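Local coordinates for regulatory protein E2 (Bovine papillomavirus type 1, PDB 2JEX) that helps initiate viral DNA replication, as a dimer that improves the DNA-binding specificity of E1, and regulates viral transcription, its N-terminal transactivation domain being the part described here, at residues A[41-49]-A[57-65]; A[71-82]-A[99-110]. The protein carries 1 engineered substitution. All coordinates share one frame; numbering follows the deposited sequence.

Contact 1 (A[41-49]-A[57-65]); sequences TLLYAARKK and CRVPHSVVC
Leu43 and Tyr44, near the end of helix 26-48, lie closest to the returning chain at Val59 and Cys65, with CA-CA separations of 5.9 Å for Leu43-Val59 and 5.1 Å for Tyr44-Cys65. Residues 57-61 run extended past the helix before helix 62-83 begins. His61 is the N-cap, its ND1 accepting from Val63 N close to the imidazole plane. Across the two segments the contact is one of packing. Cys65 sits against the helix: its SG meets Leu43 CB at 3.5 Å, while its CB touches Tyr44 CB. Leu43 also places CD1 on Pro60 CD at 3.9 Å, the two side chains crossing at about a right angle. Val59 turns CG1 onto the backbone, 3.2 Å from Leu43 O, and CG2 toward Ala46 CB. Tyr44 has CG anti to its backbone N (chi1 177°), which carries the ring out alongside Ser62; the ring edge faces the Ser62 carbonyl nearly in plane, with CD1 3.3 Å from Ser62 O, and Lys48 CG lies over one face. The aliphatic part of Arg47 folds over the start of the second helix, CG resting on Ser62 CB at 3.4 Å. The chain, bent at chi2 and chi3, sets CD near Pro60 O and carries the guanidinium on, where NH1 bonds to Val51 O. Leu8 of helix 4-21 touches both Leu43 and Cys57. Two consecutive helices, 26-48 and 62-83, are joined through the small 53-54/57-58 hairpin and pack together in the three-helix bundle of the E2 transactivation domain.

Contact 2 (A[71-82]-A[99-110]); sequences QAIEMQLSLQEL and WDRYMSEPKRCF
Trp99 is layered between Gln71 on one face and Met103 CG on the other, with Glu74 OE1 and Met75 CG at its edge. Gln71 CG stands over the six-membered ring in a CH-pi contact, 3.5 Å from the centroid, and the extended chain beyond lays the amide on the indole, the planes 28° apart. Phe110 is similarly enclosed, by Leu79 CD2 over one face and Tyr102 CD1 over the other, while Ser78 CB and Met75 CE, the latter 3.4 Å from Phe110 CE2, fill its edge. Tyr102 carries Met75 SD over one face, 4.1 Å from the centroid, and Arg108 CA over the opposite one. Met75 reaches all three rings because its chain bends at chi2 and chi3.

Glu74 supplies the polar side. Its OE2 takes the Tyr102 hydroxyl hydrogen bond (OH to OE2 2.8 Å) on the anti side, tilted out of the carboxylate plane, and forms a salt bridge with Arg108 NE at 2.7 Å; a weak bond joins Arg108 NH2 to OE1. One water donates to both Ser78 OG and Tyr102 OH, bridging helices 62-83 and 99-103. The axis of helix 99-103 lies at 77° to that of the 71-82 part of helix 62-83. Met75 and Leu79 also touch Trp33 of helix 26-48, while Phe110, at the start of strand 110-120, shares backbone bonds with Tyr138 of strand 128-140, so the segment leads from the helices into the sheet.

How the contacts relate
Both contacts use helix 62-83, contact 1 at its N-terminal end and contact 2 farther along. They come in series, 41-49/57-65 closing before 71-82/99-110 begins, and their centres are about 23 Å apart, although their nearest atoms approach to about 5 Å without touching. Contact 1 lies about 25 Å from the centre of the chain, inside the helical part, where it joins helix 26-48 to helix 62-83. Contact 2, only about 6 Å from that centre, ties the same helix to the segment that leads into the seven-stranded antiparallel sheet. Helix 62-83 thus connects the helical and sheet halves of the transactivation domain.

Contact 1 (A[41-49]-A[57-65])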
loop_
_atom_site.group_PDB
_atom_site.type_symbol
_atom_site.label_atom_id
_atom_site.label_comp_id
_atom_site.label_asym_id
_atom_site.label_seq_id
_atom_site.Cartn_x
_atom_site.Cartn_y
_atom_site.Cartn_z
ATOM N N THR A 41 1.985 12.179 -16.739
ATOM C CA THR A 41 1.084 13.155 -17.340
ATOM C C THR A 41 1.635 13.597 -18.690
ATOM O O THR A 41 0.895 13.613 -19.673
ATOM C CB THR A 41 0.846 14.388 -16.414
ATOM O OG1 THR A 41 0.246 13.950 -15.185
ATOM C CG2 THR A 41 -0.064 15.403 -17.078
ATOM N N LEU A 42 2.926 13.938 -18.730
ATOM C CA LEU A 42 3.570 14.409 -19.956
ATOM C C LEU A 42 3.535 13.303 -21.001
ATOM O O LEU A 42 3.204 13.541 -22.160
ATOM C CB LEU A 42 5.024 14.834 -19.703
ATOM C CG LEU A 42 5.370 15.889 -18.643
ATOM C CD1 LEU A 42 6.823 15.714 -18.232
ATOM C CD2 LEU A 42 5.105 17.324 -19.122
ATOM N N LEU A 43 3.854 12.094 -20.554
ATOM C CA LEU A 43 3.882 10.910 -21.399
ATOM C C LEU A 43 2.503 10.596 -21.963
ATOM O O LEU A 43 2.376 10.231 -23.137
ATOM C CB LEU A 43 4.436 9.709 -20.610
ATOM C CG LEU A 43 5.929 9.660 -20.271
ATOM C CD1 LEU A 43 6.223 8.410 -19.459
ATOM C CD2 LEU A 43 6.807 9.702 -21.526
ATOM N N TYR A 44 1.475 10.757 -21.130
ATOM C CA TYR A 44 0.098 10.556 -21.562
ATOM C C TYR A 44 -0.301 11.613 -22.580
ATOM O O TYR A 44 -0.908 11.298 -23.604
ATOM C CB TYR A 44 -0.860 10.560 -20.358
ATOM C CG TYR A 44 -2.319 10.423 -20.736
ATOM C CD1 TYR A 44 -2.839 9.200 -21.165
ATOM C CD2 TYR A 44 -3.185 11.521 -20.661
ATOM C CE1 TYR A 44 -4.179 9.076 -21.521
ATOM C CE2 TYR A 44 -4.529 11.407 -21.008
ATOM C CZ TYR A 44 -5.017 10.182 -21.442
ATOM O OH TYR A 44 -6.344 10.059 -21.788
ATOM N N ALA A 45 0.062 12.865 -22.297
ATOM C CA ALA A 45 -0.199 13.972 -23.207
ATOM C C ALA A 45 0.524 13.782 -24.553
ATOM O O ALA A 45 -0.009 14.130 -25.599
ATOM C CB ALA A 45 0.205 15.287 -22.567
ATOM N N ALA A 46 1.731 13.228 -24.503
ATOM C CA ALA A 46 2.497 12.903 -25.698
ATOM C C ALA A 46 1.780 11.836 -26.532
ATOM O O ALA A 46 1.692 11.960 -27.751
ATOM C CB ALA A 46 3.894 12.439 -25.313
ATOM N N ARG A 47 1.260 10.809 -25.852
ATOM C CA ARG A 47 0.502 9.717 -26.470
ATOM C C ARG A 47 -0.754 10.186 -27.232
ATOM O O ARG A 47 -1.008 9.740 -28.373
ATOM C CB ARG A 47 0.160 8.668 -25.405
ATOM C CG ARG A 47 -0.072 7.258 -25.934
ATOM C CD ARG A 47 1.069 6.746 -26.832
ATOM N NE ARG A 47 0.513 5.915 -27.899
ATOM C CZ ARG A 47 0.563 6.209 -29.200
ATOM N NH1 ARG A 47 1.176 7.311 -29.638
ATOM N NH2 ARG A 47 0.012 5.381 -30.077
ATOM N N LYS A 48 -1.506 11.110 -26.629
ATOM C CA LYS A 48 -2.690 11.716 -27.273
ATOM C C LYS A 48 -2.345 12.416 -28.571
ATOM O O LYS A 48 -3.175 12.501 -29.476
ATOM C CB LYS A 48 -3.392 12.720 -26.342
ATOM C CG LYS A 48 -4.001 12.126 -25.042
ATOM C CD LYS A 48 -5.213 11.218 -25.309
ATOM C CE LYS A 48 -4.826 9.736 -25.337
ATOM N NZ LYS A 48 -5.874 8.910 -26.006
ATOM N N LYS A 49 -1.114 12.918 -28.643
ATOM C CA LYS A 49 -0.626 13.666 -29.790
ATOM C C LYS A 49 0.073 12.749 -30.803
ATOM O O LYS A 49 0.595 13.209 -31.835
ATOM C CB LYS A 49 0.282 14.808 -29.312
ATOM C CG LYS A 49 -0.486 15.846 -28.489
ATOM C CD LYS A 49 0.420 16.688 -27.601
ATOM C CE LYS A 49 -0.396 17.508 -26.584
ATOM N NZ LYS A 49 -0.993 16.673 -25.479
ATOM N N CYS A 57 13.481 8.224 -24.874
ATOM C CA CYS A 57 12.686 7.226 -24.180
ATOM C C CYS A 57 11.335 7.016 -24.846
ATOM O O CYS A 57 10.690 7.972 -25.285
ATOM C CB CYS A 57 12.528 7.574 -22.696
ATOM S SG CYS A 57 11.671 9.113 -22.346
ATOM N N ARG A 58 10.933 5.748 -24.923
ATOM C CA ARG A 58 9.682 5.341 -25.552
ATOM C C ARG A 58 8.508 5.706 -24.676
ATOM O O ARG A 58 8.580 5.597 -23.455
ATOM C CB ARG A 58 9.671 3.832 -25.814
ATOM C CG ARG A 58 10.722 3.356 -26.803
ATOM C CD ARG A 58 10.602 1.860 -27.055
ATOM N NE ARG A 58 11.858 1.276 -27.527
ATOM C CZ ARG A 58 12.790 0.752 -26.732
ATOM N NH1 ARG A 58 12.617 0.733 -25.413
ATOM N NH2 ARG A 58 13.901 0.246 -27.257
ATOM N N VAL A 59 7.424 6.141 -25.309
ATOM C CA VAL A 59 6.195 6.473 -24.599
ATOM C C VAL A 59 5.348 5.210 -24.423
ATOM O O VAL A 59 4.993 4.565 -25.411
ATOM C CB VAL A 59 5.378 7.539 -25.364
ATOM C CG1 VAL A 59 4.139 7.922 -24.577
ATOM C CG2 VAL A 59 6.241 8.769 -25.673
ATOM N N PRO A 60 5.029 4.845 -23.162
ATOM C CA PRO A 60 4.121 3.718 -22.905
ATOM C C PRO A 60 2.737 3.930 -23.534
ATOM O O PRO A 60 2.358 5.066 -23.841
ATOM C CB PRO A 60 3.977 3.716 -21.375
ATOM C CG PRO A 60 5.144 4.471 -20.856
ATOM C CD PRO A 60 5.511 5.468 -21.914
ATOM N N HIS A 61 1.995 2.841 -23.716
ATOM C CA HIS A 61 0.575 2.916 -24.056
ATOM C C HIS A 61 -0.146 3.941 -23.176
ATOM O O HIS A 61 0.117 4.028 -21.970
ATOM C CB HIS A 61 -0.061 1.543 -23.864
ATOM C CG HIS A 61 -1.372 1.366 -24.569
ATOM N ND1 HIS A 61 -2.493 2.114 -24.269
ATOM C CD2 HIS A 61 -1.751 0.492 -25.533
ATOM C CE1 HIS A 61 -3.498 1.723 -25.032
ATOM N NE2 HIS A 61 -3.075 0.740 -25.807
ATOM N N SER A 62 -1.057 4.704 -23.775
ATOM C CA SER A 62 -1.783 5.763 -23.072
ATOM C C SER A 62 -2.535 5.276 -21.825
ATOM O O SER A 62 -2.550 5.968 -20.813
ATOM C CB SER A 62 -2.728 6.513 -24.021
ATOM O OG SER A 62 -3.883 5.749 -24.302
ATOM N N VAL A 63 -3.137 4.088 -21.902
ATOM C CA VAL A 63 -3.819 3.470 -20.757
ATOM C C VAL A 63 -2.857 3.266 -19.565
ATOM O O VAL A 63 -3.249 3.394 -18.404
ATOM C CB VAL A 63 -4.523 2.128 -21.174
ATOM C CG1 VAL A 63 -5.089 1.385 -19.976
ATOM C CG2 VAL A 63 -5.640 2.394 -22.184
ATOM N N VAL A 64 -1.598 2.967 -19.879
ATOM C CA VAL A 64 -0.554 2.744 -18.890
ATOM C C VAL A 64 -0.116 4.060 -18.246
ATOM O O VAL A 64 -0.079 4.158 -17.011
ATOM C CB VAL A 64 0.649 2.002 -19.520
ATOM C CG1 VAL A 64 1.879 2.061 -18.629
ATOM C CG2 VAL A 64 0.277 0.561 -19.830
ATOM N N CYS A 65 0.212 5.059 -19.078
ATOM C CA CYS A 65 0.579 6.397 -18.601
ATOM C C CYS A 65 -0.549 6.994 -17.760
ATOM O O CYS A 65 -0.300 7.611 -16.735
ATOM C CB CYS A 65 0.842 7.357 -19.768
ATOM S SG CYS A 65 2.201 6.998 -20.884
#

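Contact 2 (A[71-82]-A[99-110])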
loop_
_atom_site.group_PDB
_atom_site.type_symbol
_atom_site.label_atom_id
_atom_site.label_comp_id
_atom_site.label_asym_id
_atom_site.label_seq_id
_atom_site.Cartn_x
_atom_site.Cartn_y
_atom_site.Cartn_z
ATOM N N GLN A 71 -2.590 6.999 -10.199
ATOM C CA GLN A 71 -2.056 6.427 -8.958
ATOM C C GLN A 71 -1.214 7.458 -8.216
ATOM O O GLN A 71 -1.338 7.627 -7.009
ATOM C CB GLN A 71 -1.211 5.197 -9.272
ATOM C CG GLN A 71 -2.016 4.030 -9.884
ATOM C CD GLN A 71 -1.172 2.785 -10.145
ATOM O OE1 GLN A 71 -1.701 1.662 -10.214
ATOM N NE2 GLN A 71 0.140 2.972 -10.302
ATOM N N ALA A 72 -0.379 8.169 -8.969
ATOM C CA ALA A 72 0.520 9.170 -8.424
ATOM C C ALA A 72 -0.234 10.398 -7.921
ATOM O O ALA A 72 0.126 10.953 -6.894
ATOM C CB ALA A 72 1.574 9.544 -9.455
ATOM N N ILE A 73 -1.279 10.815 -8.633
ATOM C CA ILE A 73 -2.177 11.877 -8.152
ATOM C C ILE A 73 -2.723 11.491 -6.761
ATOM O O ILE A 73 -2.599 12.262 -5.795
ATOM C CB ILE A 73 -3.331 12.147 -9.165
ATOM C CG1 ILE A 73 -2.799 12.874 -10.409
ATOM C CG2 ILE A 73 -4.454 12.958 -8.537
ATOM C CD1 ILE A 73 -3.710 12.810 -11.660
ATOM N N GLU A 74 -3.284 10.280 -6.676
ATOM C CA GLU A 74 -3.854 9.744 -5.440
ATOM C C GLU A 74 -2.856 9.691 -4.280
ATOM O O GLU A 74 -3.213 10.009 -3.136
ATOM C CB GLU A 74 -4.453 8.355 -5.670
ATOM C CG GLU A 74 -5.084 7.773 -4.430
ATOM C CD GLU A 74 -5.940 6.562 -4.705
ATOM O OE1 GLU A 74 -5.988 6.102 -5.870
ATOM O OE2 GLU A 74 -6.567 6.064 -3.743
ATOM N N MET A 75 -1.628 9.275 -4.583
ATOM C CA MET A 75 -0.563 9.223 -3.591
ATOM C C MET A 75 -0.166 10.631 -3.157
ATOM O O MET A 75 -0.129 10.929 -1.965
ATOM C CB MET A 75 0.653 8.439 -4.113
ATOM C CG MET A 75 0.412 6.947 -4.345
ATOM S SD MET A 75 -0.195 6.002 -2.917
ATOM C CE MET A 75 1.359 5.547 -2.139
ATOM N N GLN A 76 0.096 11.497 -4.126
ATOM C CA GLN A 76 0.455 12.888 -3.850
ATOM C C GLN A 76 -0.533 13.603 -2.923
ATOM O O GLN A 76 -0.137 14.131 -1.881
ATOM C CB GLN A 76 0.584 13.679 -5.145
ATOM C CG GLN A 76 0.899 15.139 -4.901
ATOM C CD GLN A 76 0.794 16.005 -6.144
ATOM O OE1 GLN A 76 0.803 15.515 -7.265
ATOM N NE2 GLN A 76 0.729 17.313 -5.941
ATOM N N LEU A 77 -1.807 13.622 -3.325
ATOM C CA LEU A 77 -2.870 14.304 -2.576
ATOM C C LEU A 77 -3.084 13.684 -1.205
ATOM O O LEU A 77 -3.233 14.404 -0.223
ATOM C CB LEU A 77 -4.184 14.324 -3.367
ATOM C CG LEU A 77 -4.143 14.990 -4.748
ATOM C CD1 LEU A 77 -5.518 15.013 -5.405
ATOM C CD2 LEU A 77 -3.542 16.398 -4.689
ATOM N N SER A 78 -3.073 12.352 -1.148
ATOM C CA SER A 78 -3.218 11.617 0.110
ATOM C C SER A 78 -2.097 11.958 1.074
ATOM O O SER A 78 -2.347 12.266 2.243
ATOM C CB SER A 78 -3.263 10.104 -0.129
ATOM O OG SER A 78 -4.505 9.714 -0.695
ATOM N N LEU A 79 -0.867 11.915 0.570
ATOM C CA LEU A 79 0.296 12.235 1.388
ATOM C C LEU A 79 0.317 13.689 1.835
ATOM O O LEU A 79 0.736 13.977 2.962
ATOM C CB LEU A 79 1.603 11.865 0.674
ATOM C CG LEU A 79 1.812 10.381 0.349
ATOM C CD1 LEU A 79 2.990 10.198 -0.588
ATOM C CD2 LEU A 79 1.993 9.520 1.629
ATOM N N GLN A 80 -0.145 14.596 0.967
ATOM C CA GLN A 80 -0.210 16.018 1.301
ATOM C C GLN A 80 -1.188 16.252 2.447
ATOM O O GLN A 80 -0.938 17.090 3.330
ATOM C CB GLN A 80 -0.607 16.860 0.091
ATOM C CG GLN A 80 0.488 17.067 -0.948
ATOM C CD GLN A 80 0.018 17.910 -2.139
ATOM O OE1 GLN A 80 0.766 18.133 -3.102
ATOM N NE2 GLN A 80 -1.222 18.378 -2.077
ATOM N N GLU A 81 -2.298 15.515 2.433
ATOM C CA GLU A 81 -3.255 15.548 3.535
ATOM C C GLU A 81 -2.629 15.026 4.826
ATOM O O GLU A 81 -2.755 15.652 5.876
ATOM C CB GLU A 81 -4.511 14.756 3.193
ATOM C CG GLU A 81 -5.341 15.357 2.070
ATOM C CD GLU A 81 -6.686 14.670 1.903
ATOM O OE1 GLU A 81 -7.557 15.218 1.194
ATOM O OE2 GLU A 81 -6.876 13.584 2.490
ATOM N N LEU A 82 -1.940 13.889 4.729
ATOM C CA LEU A 82 -1.238 13.276 5.867
ATOM C C LEU A 82 -0.291 14.212 6.615
ATOM O O LEU A 82 -0.304 14.250 7.839
ATOM C CB LEU A 82 -0.438 12.061 5.417
ATOM C CG LEU A 82 -0.872 10.686 5.911
ATOM C CD1 LEU A 82 -0.084 9.615 5.168
ATOM C CD2 LEU A 82 -0.702 10.541 7.426
ATOM N N TRP A 99 2.908 2.452 -3.575
ATOM C CA TRP A 99 1.579 2.081 -4.063
ATOM C C TRP A 99 1.155 0.671 -3.650
ATOM O O TRP A 99 -0.012 0.455 -3.245
ATOM C CB TRP A 99 1.531 2.225 -5.583
ATOM C CG TRP A 99 0.214 1.811 -6.169
ATOM C CD1 TRP A 99 -0.084 0.565 -6.725
ATOM C CD2 TRP A 99 -1.004 2.644 -6.238
ATOM N NE1 TRP A 99 -1.403 0.574 -7.158
ATOM C CE2 TRP A 99 -1.992 1.833 -6.871
ATOM C CE3 TRP A 99 -1.346 4.013 -5.847
ATOM C CZ2 TRP A 99 -3.314 2.333 -7.122
ATOM C CZ3 TRP A 99 -2.653 4.486 -6.123
ATOM C CH2 TRP A 99 -3.618 3.660 -6.756
ATOM N N ASP A 100 2.100 -0.277 -3.712
ATOM C CA ASP A 100 1.834 -1.664 -3.298
ATOM C C ASP A 100 1.511 -1.757 -1.813
ATOM O O ASP A 100 0.634 -2.527 -1.413
ATOM C CB ASP A 100 3.018 -2.581 -3.627
ATOM C CG ASP A 100 3.185 -2.822 -5.121
ATOM O OD1 ASP A 100 2.193 -2.673 -5.876
ATOM O OD2 ASP A 100 4.317 -3.165 -5.542
ATOM N N ARG A 101 2.213 -0.985 -0.988
ATOM C CA ARG A 101 1.896 -0.966 0.432
ATOM C C ARG A 101 0.475 -0.420 0.624
ATOM O O ARG A 101 -0.324 -0.991 1.369
ATOM C CB ARG A 101 2.923 -0.133 1.208
ATOM C CG ARG A 101 2.698 -0.080 2.728
ATOM C CD ARG A 101 3.164 -1.340 3.444
ATOM N NE ARG A 101 4.610 -1.541 3.334
ATOM C CZ ARG A 101 5.513 -1.107 4.213
ATOM N NH1 ARG A 101 5.145 -0.445 5.307
ATOM N NH2 ARG A 101 6.800 -1.342 3.999
ATOM N N TYR A 102 0.173 0.673 -0.079
ATOM C CA TYR A 102 -1.117 1.363 0.001
ATOM C C TYR A 102 -2.266 0.460 -0.439
ATOM O O TYR A 102 -3.393 0.561 0.055
ATOM C CB TYR A 102 -1.052 2.610 -0.896
ATOM C CG TYR A 102 -2.292 3.476 -0.930
ATOM C CD1 TYR A 102 -2.728 4.171 0.207
ATOM C CD2 TYR A 102 -3.008 3.641 -2.112
ATOM C CE1 TYR A 102 -3.861 4.993 0.165
ATOM C CE2 TYR A 102 -4.142 4.464 -2.164
ATOM C CZ TYR A 102 -4.562 5.128 -1.017
ATOM O OH TYR A 102 -5.678 5.924 -1.075
ATOM N N MET A 103 -1.959 -0.414 -1.394
ATOM C CA MET A 103 -2.966 -1.240 -2.054
ATOM C C MET A 103 -3.056 -2.625 -1.467
ATOM O O MET A 103 -4.067 -3.300 -1.644
ATOM C CB MET A 103 -2.729 -1.285 -3.574
ATOM C CG MET A 103 -3.235 -0.077 -4.280
ATOM S SD MET A 103 -5.005 0.209 -4.139
ATOM C CE MET A 103 -5.037 1.365 -2.807
ATOM N N SER A 104 -2.003 -3.034 -0.758
ATOM C CA SER A 104 -2.054 -4.185 0.152
ATOM C C SER A 104 -3.281 -4.077 1.047
ATOM O O SER A 104 -3.835 -2.983 1.221
ATOM C CB SER A 104 -0.812 -4.223 1.058
ATOM O OG SER A 104 0.376 -4.512 0.333
ATOM N N GLU A 105 -3.689 -5.204 1.632
ATOM C CA GLU A 105 -4.891 -5.256 2.463
ATOM C C GLU A 105 -4.630 -4.790 3.899
ATOM O O GLU A 105 -3.610 -5.150 4.502
ATOM C CB GLU A 105 -5.515 -6.653 2.440
ATOM C CG GLU A 105 -6.205 -7.005 1.114
ATOM C CD GLU A 105 -7.684 -6.614 1.065
ATOM O OE1 GLU A 105 -8.461 -7.336 0.397
ATOM O OE2 GLU A 105 -8.078 -5.595 1.676
ATOM N N PRO A 106 -5.540 -3.953 4.443
ATOM C CA PRO A 106 -6.738 -3.443 3.768
ATOM C C PRO A 106 -6.427 -2.275 2.824
ATOM O O PRO A 106 -5.515 -1.480 3.092
ATOM C CB PRO A 106 -7.620 -2.996 4.933
ATOM C CG PRO A 106 -6.647 -2.564 5.982
ATOM C CD PRO A 106 -5.419 -3.424 5.817
ATOM N N LYS A 107 -7.199 -2.180 1.740
ATOM C CA LYS A 107 -6.878 -1.316 0.601
ATOM C C LYS A 107 -7.094 0.177 0.857
ATOM O O LYS A 107 -7.995 0.566 1.605
ATOM C CB LYS A 107 -7.690 -1.732 -0.633
ATOM C CG LYS A 107 -7.343 -3.099 -1.188
ATOM C CD LYS A 107 -8.050 -3.350 -2.528
ATOM C CE LYS A 107 -7.868 -4.810 -2.956
ATOM N NZ LYS A 107 -8.763 -5.160 -4.098
ATOM N N ARG A 108 -6.274 0.998 0.196
ATOM C CA ARG A 108 -6.340 2.462 0.278
ATOM C C ARG A 108 -6.038 3.038 1.669
ATOM O O ARG A 108 -6.762 3.900 2.164
ATOM C CB ARG A 108 -7.674 3.005 -0.266
ATOM C CG ARG A 108 -7.896 2.758 -1.746
ATOM C CD ARG A 108 -8.777 3.829 -2.368
ATOM N NE ARG A 108 -8.418 4.134 -3.758
ATOM C CZ ARG A 108 -8.054 3.242 -4.684
ATOM N NH1 ARG A 108 -8.007 1.941 -4.405
ATOM N NH2 ARG A 108 -7.750 3.654 -5.906
ATOM N N CYS A 109 -4.958 2.557 2.282
ATOM C CA CYS A 109 -4.419 3.146 3.508
ATOM C C CYS A 109 -2.915 2.905 3.606
ATOM O O CYS A 109 -2.401 1.892 3.120
ATOM C CB CYS A 109 -5.152 2.639 4.770
ATOM S SG CYS A 109 -4.848 0.913 5.283
ATOM N N PHE A 110 -2.210 3.844 4.231
ATOM C CA PHE A 110 -0.775 3.706 4.419
ATOM C C PHE A 110 -0.489 2.847 5.649
ATOM O O PHE A 110 -1.292 2.801 6.589
ATOM C CB PHE A 110 -0.093 5.079 4.469
ATOM C CG PHE A 110 -0.356 5.923 3.242
ATOM C CD1 PHE A 110 -1.275 6.971 3.284
ATOM C CD2 PHE A 110 0.291 5.651 2.036
ATOM C CE1 PHE A 110 -1.535 7.741 2.154
ATOM C CE2 PHE A 110 0.038 6.423 0.892
ATOM C CZ PHE A 110 -0.876 7.467 0.947
HETATM O O HOH W 1 -6.686 8.064 0.143
#